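Local coordinates for D-alanyl-D-alanine carboxypeptidase (Streptococcus pneumoniae R6, PDB 1XP4), which probably removes the terminal D-alanine from cell-wall precursor peptides, as a serine-type D-Ala-D-Ala carboxypeptidase of the peptidase S11 family, at residues Ser169-Ala174 against Gly360-Glu365. Numbering follows the deposited sequence.
Sequences SAYDVA and GYITTE
Y171 and I362 carry most of the contact between the first turn of helix 170-183 and the loop 360-365, their side chains pointing in opposite senses as they pass. The methyl CG2 of I362 approaches the phenol ring obliquely, 3.7 Å from CE1 of Y171 and slightly farther from CD1. Beyond it the ring reaches the loop backbone, with Y171 OH 3.5 Å from I362 CA. The carbonyl of Y361 lies at the hydroxyl edge of the ring, near its plane, Y171 OH standing 3.4 Å from Y361 O. The tyrosine owes this reach to a chi1 of -179°, which sets CG opposite the backbone N and extends the ring off the helix towards the loop. The other branch of I362 diverges from CG2: its extended CG1-CD1 arm brings CD1 to 4.2 Å from A174 CB, one turn further along the helix, and beside the A174 carbonyl. The isoleucine thus uses both branches on the helix.

Behind the ring, S169 and D172 form a capping box at the N-terminus of the helix, with S169 as N-cap. D172 N donates to S169 OG at 2.9 Å, and S169 N returns a bond to D172 OD2 at 3.2 Å, on the anti side of the carboxylate and somewhat out of its plane.

On the loop side, Y361 turns away from the helix and hydrogen-bonds to D353 through its hydroxyl. The contact joins the penicillin-binding catalytic domain to a loop of the C-terminal domain that returns to it between strands 345-350 and 368-373. Backbone hydrogen bonds of G360 with I27 and I362 with G25 set this loop beside strand 26-31, whose I27 meets both Y171 and I362, while from strand 17-21 I18 touches Y171 and A174, and V20 touches I362.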
ATOM      1  N   SER A 169       3.034 -11.698  -6.166  1.00 15.42           N
ATOM      2  CA  SER A 169       4.254 -11.892  -5.394  1.00 16.84           C
ATOM      3  C   SER A 169       4.246 -10.865  -4.258  1.00 16.54           C
ATOM      4  O   SER A 169       3.501  -9.884  -4.318  1.00 15.67           O
ATOM      5  CB  SER A 169       5.490 -11.704  -6.284  1.00 17.51           C
ATOM      6  OG  SER A 169       5.686 -10.347  -6.639  1.00 19.81           O
ATOM      7  N   ALA A 170       5.046 -11.090  -3.218  1.00 15.25           N
ATOM      8  CA  ALA A 170       5.087 -10.145  -2.107  1.00 15.38           C
ATOM      9  C   ALA A 170       5.526  -8.794  -2.671  1.00 15.97           C
ATOM     10  O   ALA A 170       5.044  -7.738  -2.247  1.00 15.67           O
ATOM     11  CB  ALA A 170       6.057 -10.625  -1.033  1.00 14.75           C
ATOM     12  N   TYR A 171       6.436  -8.846  -3.640  1.00 15.20           N
ATOM     13  CA  TYR A 171       6.945  -7.652  -4.318  1.00 15.63           C
ATOM     14  C   TYR A 171       5.751  -6.933  -4.947  1.00 16.70           C
ATOM     15  O   TYR A 171       5.549  -5.731  -4.740  1.00 15.68           O
ATOM     16  CB  TYR A 171       7.922  -8.067  -5.420  1.00 15.35           C
ATOM     17  CG  TYR A 171       8.546  -6.936  -6.203  1.00 18.05           C
ATOM     18  CD1 TYR A 171       9.714  -6.316  -5.757  1.00 21.27           C
ATOM     19  CD2 TYR A 171       8.003  -6.517  -7.422  1.00 17.14           C
ATOM     20  CE1 TYR A 171      10.333  -5.314  -6.508  1.00 18.74           C
ATOM     21  CE2 TYR A 171       8.612  -5.518  -8.175  1.00 16.89           C
ATOM     22  CZ  TYR A 171       9.778  -4.924  -7.713  1.00 17.40           C
ATOM     23  OH  TYR A 171      10.406  -3.949  -8.457  1.00 17.94           O
ATOM     24  N   ASP A 172       4.967  -7.683  -5.721  1.00 14.12           N
ATOM     25  CA  ASP A 172       3.785  -7.140  -6.364  1.00 15.21           C
ATOM     26  C   ASP A 172       2.847  -6.519  -5.333  1.00 15.33           C
ATOM     27  O   ASP A 172       2.356  -5.402  -5.522  1.00 16.21           O
ATOM     28  CB  ASP A 172       3.041  -8.233  -7.130  1.00 18.99           C
ATOM     29  CG  ASP A 172       3.793  -8.699  -8.356  1.00 22.44           C
ATOM     30  OD1 ASP A 172       4.440  -7.855  -9.007  1.00 25.30           O
ATOM     31  OD2 ASP A 172       3.722  -9.903  -8.682  1.00 21.75           O
ATOM     32  N   VAL A 173       2.601  -7.242  -4.241  1.00 12.39           N
ATOM     33  CA  VAL A 173       1.718  -6.742  -3.191  1.00 10.86           C
ATOM     34  C   VAL A 173       2.228  -5.420  -2.632  1.00 11.68           C
ATOM     35  O   VAL A 173       1.448  -4.489  -2.427  1.00 13.02           O
ATOM     36  CB  VAL A 173       1.582  -7.755  -2.048  1.00  8.52           C
ATOM     37  CG1 VAL A 173       0.657  -7.217  -0.991  1.00  7.37           C
ATOM     38  CG2 VAL A 173       1.027  -9.062  -2.585  1.00 13.23           C
ATOM     39  N   ALA A 174       3.534  -5.342  -2.390  1.00 11.33           N
ATOM     40  CA  ALA A 174       4.146  -4.127  -1.871  1.00  9.81           C
ATOM     41  C   ALA A 174       3.774  -2.959  -2.778  1.00  9.56           C
ATOM     42  O   ALA A 174       3.346  -1.902  -2.312  1.00 12.42           O
ATOM     43  CB  ALA A 174       5.656  -4.284  -1.824  1.00  8.29           C
ATOM     44  N   GLY A 360      16.452  -3.612  -4.802  1.00 18.21           N
ATOM     45  CA  GLY A 360      16.660  -2.247  -4.349  1.00 18.08           C
ATOM     46  C   GLY A 360      15.383  -1.485  -4.056  1.00 19.34           C
ATOM     47  O   GLY A 360      15.082  -1.167  -2.902  1.00 17.48           O
ATOM     48  N   TYR A 361      14.632  -1.191  -5.115  1.00 18.72           N
ATOM     49  CA  TYR A 361      13.386  -0.448  -5.008  1.00 17.86           C
ATOM     50  C   TYR A 361      12.253  -1.133  -5.768  1.00 20.53           C
ATOM     51  O   TYR A 361      12.493  -1.825  -6.759  1.00 23.29           O
ATOM     52  CB  TYR A 361      13.583   0.965  -5.563  1.00 16.13           C
ATOM     53  CG  TYR A 361      14.456   1.856  -4.712  1.00 14.05           C
ATOM     54  CD1 TYR A 361      15.825   1.630  -4.600  1.00 13.08           C
ATOM     55  CD2 TYR A 361      13.899   2.906  -3.987  1.00 13.88           C
ATOM     56  CE1 TYR A 361      16.618   2.429  -3.777  1.00 17.58           C
ATOM     57  CE2 TYR A 361      14.673   3.708  -3.167  1.00 17.24           C
ATOM     58  CZ  TYR A 361      16.031   3.466  -3.060  1.00 18.74           C
ATOM     59  OH  TYR A 361      16.784   4.249  -2.216  1.00 18.35           O
ATOM     60  N   ILE A 362      11.017  -0.943  -5.302  1.00 20.57           N
ATOM     61  CA  ILE A 362       9.856  -1.524  -5.974  1.00 19.79           C
ATOM     62  C   ILE A 362       9.341  -0.545  -7.029  1.00 20.31           C
ATOM     63  O   ILE A 362       8.234  -0.686  -7.545  1.00 21.94           O
ATOM     64  CB  ILE A 362       8.698  -1.830  -4.989  1.00 19.51           C
ATOM     65  CG1 ILE A 362       8.269  -0.552  -4.264  1.00 16.73           C
ATOM     66  CG2 ILE A 362       9.121  -2.912  -4.011  1.00 16.70           C
ATOM     67  CD1 ILE A 362       6.922  -0.672  -3.567  1.00 14.45           C
ATOM     68  N   THR A 363      10.156   0.455  -7.335  1.00 22.42           N
ATOM     69  CA  THR A 363       9.822   1.470  -8.325  1.00 25.37           C
ATOM     70  C   THR A 363      11.092   1.759  -9.124  1.00 27.15           C
ATOM     71  O   THR A 363      12.191   1.675  -8.587  1.00 29.64           O
ATOM     72  CB  THR A 363       9.309   2.763  -7.634  1.00 24.29           C
ATOM     73  OG1 THR A 363       9.039   3.765  -8.617  1.00 26.30           O
ATOM     74  CG2 THR A 363      10.328   3.293  -6.653  1.00 24.52           C
ATOM     75  N   THR A 364      10.955   2.085 -10.403  1.00 28.24           N
ATOM     76  CA  THR A 364      12.132   2.357 -11.221  1.00 30.79           C
ATOM     77  C   THR A 364      12.735   3.700 -10.860  1.00 33.13           C
ATOM     78  O   THR A 364      13.797   4.064 -11.362  1.00 33.21           O
ATOM     79  CB  THR A 364      11.796   2.407 -12.708  1.00 29.56           C
ATOM     80  OG1 THR A 364      11.264   3.696 -13.029  1.00 32.09           O
ATOM     81  CG2 THR A 364      10.770   1.352 -13.053  1.00 32.31           C
ATOM     82  N   GLU A 365      12.049   4.439  -9.993  1.00 35.89           N
ATOM     83  CA  GLU A 365      12.524   5.746  -9.584  1.00 38.16           C
ATOM     84  C   GLU A 365      13.260   5.702  -8.274  1.00 38.68           C
ATOM     85  O   GLU A 365      12.837   5.043  -7.326  1.00 38.11           O
ATOM     86  CB  GLU A 365      11.372   6.723  -9.433  1.00 43.57           C
ATOM     87  CG  GLU A 365      10.480   6.835 -10.642  1.00 53.21           C
ATOM     88  CD  GLU A 365       9.550   8.019 -10.538  1.00 57.69           C
ATOM     89  OE1 GLU A 365      10.041   9.161 -10.705  1.00 60.28           O
ATOM     90  OE2 GLU A 365       8.340   7.807 -10.277  1.00 59.93           O
TER